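Local coordinates for SusD superfamily protein (Bacteroides thetaiotaomicron, PDB 3MCX) that is of unknown function but, as a SusD-family protein of the outer membrane, probably binds glycans at the cell surface for uptake by a partner transporter, at residues Tyr74-Ser79 with Ala458-Gln463; Gln178-Met183 with Ala206-Val211; Leu260-Ser265 with Thr348-Ile353. All blocks are in the same frame, centred on the assembly; numbering follows the deposited sequence.

Contact 1: Tyr74-Ser79 with Ala458-Gln463; sequences YNVLAS and ALPIPQ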
# COMPACT_ATOMS: atom_id res chain seq x y z
N TYR A 74 -14.01 -8.17 8.47
CA TYR A 74 -13.82 -7.42 9.74
C TYR A 74 -14.05 -8.29 10.96
O TYR A 74 -14.59 -7.86 11.98
CB TYR A 74 -14.68 -6.15 9.74
CG TYR A 74 -14.12 -5.03 8.87
CD1 TYR A 74 -14.26 -5.04 7.49
CD2 TYR A 74 -13.52 -3.94 9.45
CE1 TYR A 74 -13.74 -4.03 6.71
CE2 TYR A 74 -13.02 -2.92 8.69
CZ TYR A 74 -13.14 -2.95 7.31
OH TYR A 74 -12.63 -1.93 6.54
N ASN A 75 -13.60 -9.53 10.89
CA ASN A 75 -13.76 -10.45 12.01
C ASN A 75 -12.45 -11.13 12.46
O ASN A 75 -12.48 -11.99 13.35
CB ASN A 75 -14.86 -11.48 11.73
CG ASN A 75 -14.57 -12.35 10.54
OD1 ASN A 75 -13.42 -12.46 10.13
ND2 ASN A 75 -15.61 -12.94 9.95
N VAL A 76 -11.35 -10.71 11.89
CA VAL A 76 -10.04 -11.28 12.22
C VAL A 76 -9.73 -11.17 13.72
O VAL A 76 -9.99 -10.14 14.35
CB VAL A 76 -8.94 -10.64 11.34
CG1 VAL A 76 -8.77 -9.12 11.62
CG2 VAL A 76 -7.62 -11.38 11.51
N LEU A 77 -9.20 -12.24 14.30
CA LEU A 77 -8.90 -12.36 15.71
C LEU A 77 -7.42 -12.17 16.01
O LEU A 77 -6.55 -12.34 15.16
CB LEU A 77 -9.30 -13.74 16.21
CG LEU A 77 -10.75 -14.16 15.99
CD1 LEU A 77 -10.96 -15.60 16.50
CD2 LEU A 77 -11.72 -13.19 16.65
N ALA A 78 -7.12 -11.83 17.26
CA ALA A 78 -5.75 -11.66 17.73
C ALA A 78 -4.90 -12.91 17.61
O ALA A 78 -3.67 -12.79 17.55
CB ALA A 78 -5.74 -11.23 19.19
N SER A 79 -5.55 -14.07 17.52
CA SER A 79 -4.88 -15.35 17.40
C SER A 79 -4.51 -15.71 15.94
O SER A 79 -3.90 -16.78 15.74
CB SER A 79 -5.78 -16.43 17.94
OG SER A 79 -7.01 -16.43 17.23
N ALA A 458 -8.95 -0.82 13.56
CA ALA A 458 -7.67 -1.16 14.15
C ALA A 458 -7.64 -2.68 14.36
O ALA A 458 -8.42 -3.21 15.15
CB ALA A 458 -7.45 -0.41 15.45
N LEU A 459 -6.73 -3.32 13.64
CA LEU A 459 -6.56 -4.77 13.78
C LEU A 459 -6.17 -5.11 15.19
O LEU A 459 -5.52 -4.33 15.88
CB LEU A 459 -5.50 -5.29 12.81
CG LEU A 459 -5.85 -5.21 11.33
CD1 LEU A 459 -4.68 -5.73 10.52
CD2 LEU A 459 -7.08 -6.03 11.02
N PRO A 460 -6.53 -6.31 15.66
CA PRO A 460 -6.07 -6.70 16.97
C PRO A 460 -4.55 -6.87 17.02
O PRO A 460 -3.97 -7.40 16.10
CB PRO A 460 -6.78 -8.04 17.24
CG PRO A 460 -7.01 -8.55 15.88
CD PRO A 460 -7.23 -7.40 14.96
N ILE A 461 -3.98 -6.42 18.12
CA ILE A 461 -2.59 -6.68 18.43
C ILE A 461 -2.47 -8.22 18.59
O ILE A 461 -3.33 -8.84 19.16
CB ILE A 461 -2.21 -5.99 19.75
CG1 ILE A 461 -2.46 -4.45 19.71
CG2 ILE A 461 -0.74 -6.32 20.20
CD1 ILE A 461 -1.76 -3.71 18.61
N PRO A 462 -1.38 -8.82 18.09
CA PRO A 462 -1.26 -10.27 18.20
C PRO A 462 -1.39 -10.73 19.64
O PRO A 462 -0.82 -10.15 20.57
CB PRO A 462 0.16 -10.56 17.66
CG PRO A 462 0.49 -9.43 16.79
CD PRO A 462 -0.30 -8.22 17.28
N GLN A 463 -2.09 -11.85 19.84
CA GLN A 463 -2.25 -12.40 21.15
C GLN A 463 -0.90 -12.77 21.78
O GLN A 463 -0.75 -12.71 22.99
CB GLN A 463 -3.16 -13.65 21.18
CG GLN A 463 -3.59 -14.09 22.52
CD GLN A 463 -4.43 -13.07 23.25
OE1 GLN A 463 -5.23 -12.39 22.60
NE2 GLN A 463 -4.29 -12.99 24.57

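Contact 2: Gln178-Met183 with Ala206-Val211; sequences QVVSDM and ALLSRV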
# COMPACT_ATOMS: atom_id res chain seq x y z
N GLN A 178 7.70 9.76 14.26
CA GLN A 178 8.93 8.99 13.99
C GLN A 178 9.05 8.62 12.51
O GLN A 178 10.18 8.67 11.97
CB GLN A 178 8.99 7.74 14.88
CG GLN A 178 10.29 6.97 14.80
CD GLN A 178 11.45 7.76 15.33
OE1 GLN A 178 11.45 8.21 16.48
NE2 GLN A 178 12.47 7.94 14.49
N VAL A 179 7.91 8.29 11.88
CA VAL A 179 7.91 8.00 10.46
C VAL A 179 8.43 9.19 9.66
O VAL A 179 9.32 9.06 8.80
CB VAL A 179 6.51 7.67 9.98
CG1 VAL A 179 6.47 7.58 8.43
CG2 VAL A 179 6.01 6.35 10.65
N VAL A 180 7.84 10.35 9.93
CA VAL A 180 8.21 11.59 9.25
C VAL A 180 9.68 11.94 9.50
O VAL A 180 10.40 12.31 8.57
CB VAL A 180 7.27 12.75 9.67
CG1 VAL A 180 7.80 14.10 9.15
CG2 VAL A 180 5.82 12.49 9.12
N SER A 181 10.13 11.79 10.73
CA SER A 181 11.53 12.04 11.05
C SER A 181 12.47 11.15 10.22
O SER A 181 13.46 11.62 9.63
CB SER A 181 11.75 11.79 12.54
OG SER A 181 13.08 12.03 12.94
N ASP A 182 12.20 9.85 10.22
CA ASP A 182 13.06 8.90 9.50
C ASP A 182 13.13 9.22 8.02
O ASP A 182 14.20 9.28 7.43
CB ASP A 182 12.59 7.48 9.71
CG ASP A 182 12.87 6.94 11.11
OD1 ASP A 182 13.53 7.62 11.90
OD2 ASP A 182 12.44 5.79 11.38
N MSE A 183 11.99 9.46 7.41
CA MSE A 183 11.98 9.69 5.96
C MSE A 183 12.61 11.03 5.63
O MSE A 183 13.37 11.13 4.64
CB MSE A 183 10.58 9.62 5.41
CG MSE A 183 9.87 8.29 5.57
SE MSE A 183 8.22 8.28 4.55
CE MSE A 183 7.74 6.45 4.92
N ALA A 206 7.70 10.94 -2.40
CA ALA A 206 6.40 10.36 -2.78
C ALA A 206 5.77 9.69 -1.56
O ALA A 206 4.60 9.93 -1.24
CB ALA A 206 6.57 9.35 -3.93
N LEU A 207 6.55 8.89 -0.85
CA LEU A 207 6.02 8.23 0.35
C LEU A 207 5.65 9.25 1.43
O LEU A 207 4.60 9.11 2.10
CB LEU A 207 7.02 7.23 0.92
CG LEU A 207 7.26 6.00 0.05
CD1 LEU A 207 8.52 5.25 0.56
CD2 LEU A 207 5.97 5.10 -0.01
N LEU A 208 6.46 10.29 1.60
CA LEU A 208 6.09 11.35 2.52
C LEU A 208 4.77 12.01 2.14
O LEU A 208 3.98 12.37 3.01
CB LEU A 208 7.21 12.39 2.65
CG LEU A 208 8.30 12.05 3.68
CD1 LEU A 208 9.57 12.92 3.41
CD2 LEU A 208 7.77 12.26 5.10
N SER A 209 4.48 12.16 0.84
CA SER A 209 3.17 12.72 0.45
C SER A 209 2.03 11.85 0.93
O SER A 209 0.99 12.37 1.37
CB SER A 209 3.06 13.05 -1.05
OG SER A 209 2.89 11.90 -1.86
N ARG A 210 2.20 10.53 0.86
CA ARG A 210 1.21 9.60 1.36
C ARG A 210 1.07 9.72 2.86
O ARG A 210 -0.03 9.73 3.38
CB ARG A 210 1.62 8.18 0.96
CG ARG A 210 0.67 7.09 1.46
CD ARG A 210 1.22 5.70 1.23
NE ARG A 210 1.30 5.33 -0.17
CZ ARG A 210 1.89 4.23 -0.63
NH1 ARG A 210 2.50 3.40 0.20
NH2 ARG A 210 1.86 3.94 -1.91
N VAL A 211 2.21 9.73 3.57
CA VAL A 211 2.17 9.84 5.02
C VAL A 211 1.47 11.13 5.50
O VAL A 211 0.54 11.10 6.33
CB VAL A 211 3.61 9.69 5.63
CG1 VAL A 211 3.62 9.98 7.12
CG2 VAL A 211 4.16 8.31 5.31

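Contact 3: Leu260-Ser265 with Thr348-Ile353; sequences LYITLS and TNNICI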
# COMPACT_ATOMS: atom_id res chain seq x y z
N LEU A 260 9.91 -3.24 -5.81
CA LEU A 260 10.77 -4.34 -5.38
C LEU A 260 10.88 -5.37 -6.50
O LEU A 260 9.88 -5.77 -7.09
CB LEU A 260 10.25 -4.98 -4.10
CG LEU A 260 10.19 -4.03 -2.91
CD1 LEU A 260 9.29 -4.61 -1.82
CD2 LEU A 260 11.61 -3.74 -2.39
N TYR A 261 12.11 -5.78 -6.77
CA TYR A 261 12.42 -6.71 -7.86
C TYR A 261 12.16 -8.14 -7.42
O TYR A 261 12.67 -8.58 -6.36
CB TYR A 261 13.87 -6.55 -8.25
CG TYR A 261 14.34 -7.40 -9.40
CD1 TYR A 261 13.73 -7.32 -10.64
CD2 TYR A 261 15.40 -8.31 -9.25
CE1 TYR A 261 14.17 -8.11 -11.68
CE2 TYR A 261 15.86 -9.08 -10.30
CZ TYR A 261 15.24 -8.98 -11.52
OH TYR A 261 15.69 -9.76 -12.58
N ILE A 262 11.40 -8.87 -8.25
CA ILE A 262 11.02 -10.25 -8.03
C ILE A 262 11.41 -11.09 -9.23
O ILE A 262 11.20 -10.70 -10.39
CB ILE A 262 9.49 -10.37 -7.85
CG1 ILE A 262 8.98 -9.54 -6.65
CG2 ILE A 262 9.01 -11.84 -7.81
CD1 ILE A 262 9.47 -10.04 -5.30
N THR A 263 12.00 -12.25 -8.96
CA THR A 263 12.07 -13.33 -9.94
C THR A 263 11.77 -14.65 -9.23
O THR A 263 11.60 -14.69 -8.01
CB THR A 263 13.44 -13.44 -10.63
OG1 THR A 263 14.38 -13.95 -9.68
CG2 THR A 263 13.91 -12.06 -11.18
N LEU A 264 11.70 -15.74 -10.00
CA LEU A 264 11.48 -17.06 -9.39
C LEU A 264 12.68 -17.56 -8.56
O LEU A 264 12.55 -18.54 -7.81
CB LEU A 264 11.09 -18.10 -10.45
CG LEU A 264 9.70 -17.93 -11.06
CD1 LEU A 264 9.38 -19.10 -11.99
CD2 LEU A 264 8.59 -17.77 -10.00
N SER A 265 13.83 -16.87 -8.66
CA SER A 265 15.02 -17.21 -7.87
C SER A 265 15.12 -16.42 -6.57
O SER A 265 15.64 -16.93 -5.56
CB SER A 265 16.30 -17.01 -8.69
OG SER A 265 16.26 -17.78 -9.87
N THR A 348 6.06 -13.87 -10.85
CA THR A 348 7.21 -13.09 -11.28
C THR A 348 7.01 -11.57 -11.30
O THR A 348 7.97 -10.84 -11.60
CB THR A 348 7.68 -13.52 -12.70
OG1 THR A 348 6.67 -13.13 -13.67
CG2 THR A 348 7.98 -15.02 -12.74
N ASN A 349 5.80 -11.10 -11.04
CA ASN A 349 5.49 -9.68 -11.07
C ASN A 349 6.30 -8.97 -10.00
O ASN A 349 6.34 -9.39 -8.83
CB ASN A 349 3.99 -9.42 -10.86
CG ASN A 349 3.47 -8.25 -11.66
OD1 ASN A 349 2.84 -8.46 -12.71
ND2 ASN A 349 3.74 -7.00 -11.21
N ASN A 350 6.90 -7.85 -10.38
CA ASN A 350 7.49 -6.95 -9.38
C ASN A 350 6.41 -6.36 -8.47
O ASN A 350 5.21 -6.43 -8.76
CB ASN A 350 8.27 -5.83 -10.05
CG ASN A 350 9.66 -6.23 -10.46
OD1 ASN A 350 10.07 -7.40 -10.36
ND2 ASN A 350 10.40 -5.25 -11.01
N ILE A 351 6.83 -5.76 -7.38
CA ILE A 351 5.94 -5.14 -6.41
C ILE A 351 6.17 -3.62 -6.43
O ILE A 351 7.10 -3.10 -5.79
CB ILE A 351 6.17 -5.65 -4.97
CG1 ILE A 351 6.26 -7.20 -4.91
CG2 ILE A 351 5.03 -5.16 -4.11
CD1 ILE A 351 6.43 -7.72 -3.45
N CYS A 352 5.29 -2.90 -7.12
CA CYS A 352 5.38 -1.46 -7.14
C CYS A 352 4.79 -0.93 -5.84
O CYS A 352 3.62 -1.22 -5.49
CB CYS A 352 4.63 -0.91 -8.34
SG CYS A 352 4.71 0.90 -8.41
N ILE A 353 5.63 -0.23 -5.07
CA ILE A 353 5.24 0.31 -3.78
C ILE A 353 4.57 1.67 -3.91
O ILE A 353 3.59 1.94 -3.23
CB ILE A 353 6.48 0.39 -2.84
CG1 ILE A 353 7.17 -0.96 -2.71
CG2 ILE A 353 6.09 0.98 -1.44
CD1 ILE A 353 6.31 -2.09 -2.14

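Contact 1: Tyr74-Ser79 with Ala458-Gln463
The flat peptide group joining Leu77 to Ala78 has the CG corner of Pro460 against one face, with CG 3.6 Å from Ala78 N; the ring's CD lies nearer Val76. This is the meeting of two loop chains running nearly side by side, 17° apart in direction: one has just left helix 69-72 through a Schellman motif at Tyr74, and the other, with polyproline-II-like backbone angles from Leu459 to Pro462, leads into helix 463-468 of this SusD-family fold. Pro460 acts as the wedge between them, its CB 3.9 Å from the Ala78 CB. At the far end Pro462 is the N-cap, and the first N-H of the helix is taken up by the other loop: Gln463 N donates to Ala78 O at 2.9 Å, nearly straight at 164°, from above the carbonyl plane. The same oxygen receives a CA-H contact from Pro462. The amide end of Gln463 folds back at its second torsion, which brings OE1 beside Ala78 CB while NE2 is held by Asp467. Ile84 of helix 81-106 packs on both Val76 and Pro462. At the other end of the contact the Val76 CG1, placed between the backbone N and carbonyl carbon (chi1 64°), meets the Leu459 CD2 at 3.6 Å, the two side chains crossing at about a right angle.

Contact 2: Gln178-Met183 with Ala206-Val211
Directly behind Leu207 and Leu208, which receive Met183 across the contact, the carbonyl oxygen of Ala206 is gripped twice: Ser209 OG donates to Ala206 O at 2.7 Å, in the carbonyl plane and on a lone pair, while Arg210 N supplies the helical bond. Asn362 also bonds to Ser209 OG, tying that back side of helix 201-214 to helix 356-370. The front side is wholly apolar, and no hydrogen bond crosses to helix 172-186. Met183, present as selenomethionine, makes the longest run of contacts. Its chain is extended beyond CG (chi2 -170°, chi3 176°), and this carries it across the face of the neighbouring helix: CB lies 3.8 Å from Leu208 CG, SE comes 4.0 Å from Leu207 CB, and CE ends 4.1 Å from Val211 CG2. Against Leu208 it slides past in the opposite direction, whereas Leu207 is crossed at about a right angle. One turn along, Val211 is set between two valines, its CG1 being 3.9 Å from the Val179 CG1 and equally near the CG2 of Val180. Charged groups stay off this seam: Asp182 is held by Gln178 NE2 and by a salt bridge to Arg129, and Arg210 pairs with Glu358 while Leu207 CD2 lies over one face of its guanidinium group. The segment axes pass 10.6 Å apart at a signed crossing angle of -164°, an antiparallel pairing of helices consistent with the TPR-like helical architecture of SusD-family proteins.

Contact 3: Leu260-Ser265 with Thr348-Ile353
Two strands, 256-260 and 351-355, form a small antiparallel sheet, and this contact is the end at which it frays. Leu260 and Ile351 make a hydrogen-bonded pair: Leu260 N reaches Ile351 O at 2.8 Å, and Ile351 N returns a 3.1 Å bond to Leu260 O. One step on, a side chain replaces the ladder: Ile262 N donates to Asn350 OD1 at 2.9 Å, from above the amide plane, while Asn349 O rests 3.4 Å from the Ile262 CG1. Asn350 ND2 lies in plane at the edge of the Tyr261 ring, whose plane is turned 82° from the amide, and bonds to Glu259. A leucine in place of Asn350 would probably leave Ile262 N without this acceptor and Glu259 without this donor. Ile262 O and Thr348 O approach as two acceptors, reconciled by Lys341 NZ, which bonds to both. Leu260, Ile262 and Ile351 pack on helix 21-36, with Leu260 CD1 also 3.9 Å from Ile353 CD1. Beyond, Leu264 CG touches the Thr348 CG2. The two-stranded antiparallel ladder ends beyond the Leu260-Ile351 pair, and the chain turns away through an ST turn, in which Thr263 OG1 accepts from Ser265 N.

Contacts 2 and 3 follow in series, both nested within the loop that contact 1 closes. Their centres are 23 Å apart, yet Arg210 NH2 of contact 2 probably hydrogen-bonds to Ile353 O of contact 3 at 3.0 Å, linking the helix pair to strand 351-355. Contact 1 stands apart, its nearest atoms about 15 Å from contact 2 and about 17 Å from contact 3. In contact 2, the Val180 side chain is about 6 Å from that of Glu177, a zinc-binding residue whose ion is not bound to this chain, and about 10 Å from a bound zinc ion. An acetate, probably from the crystallisation liquor, lies about 4 Å from the Tyr261 side chain of contact 3.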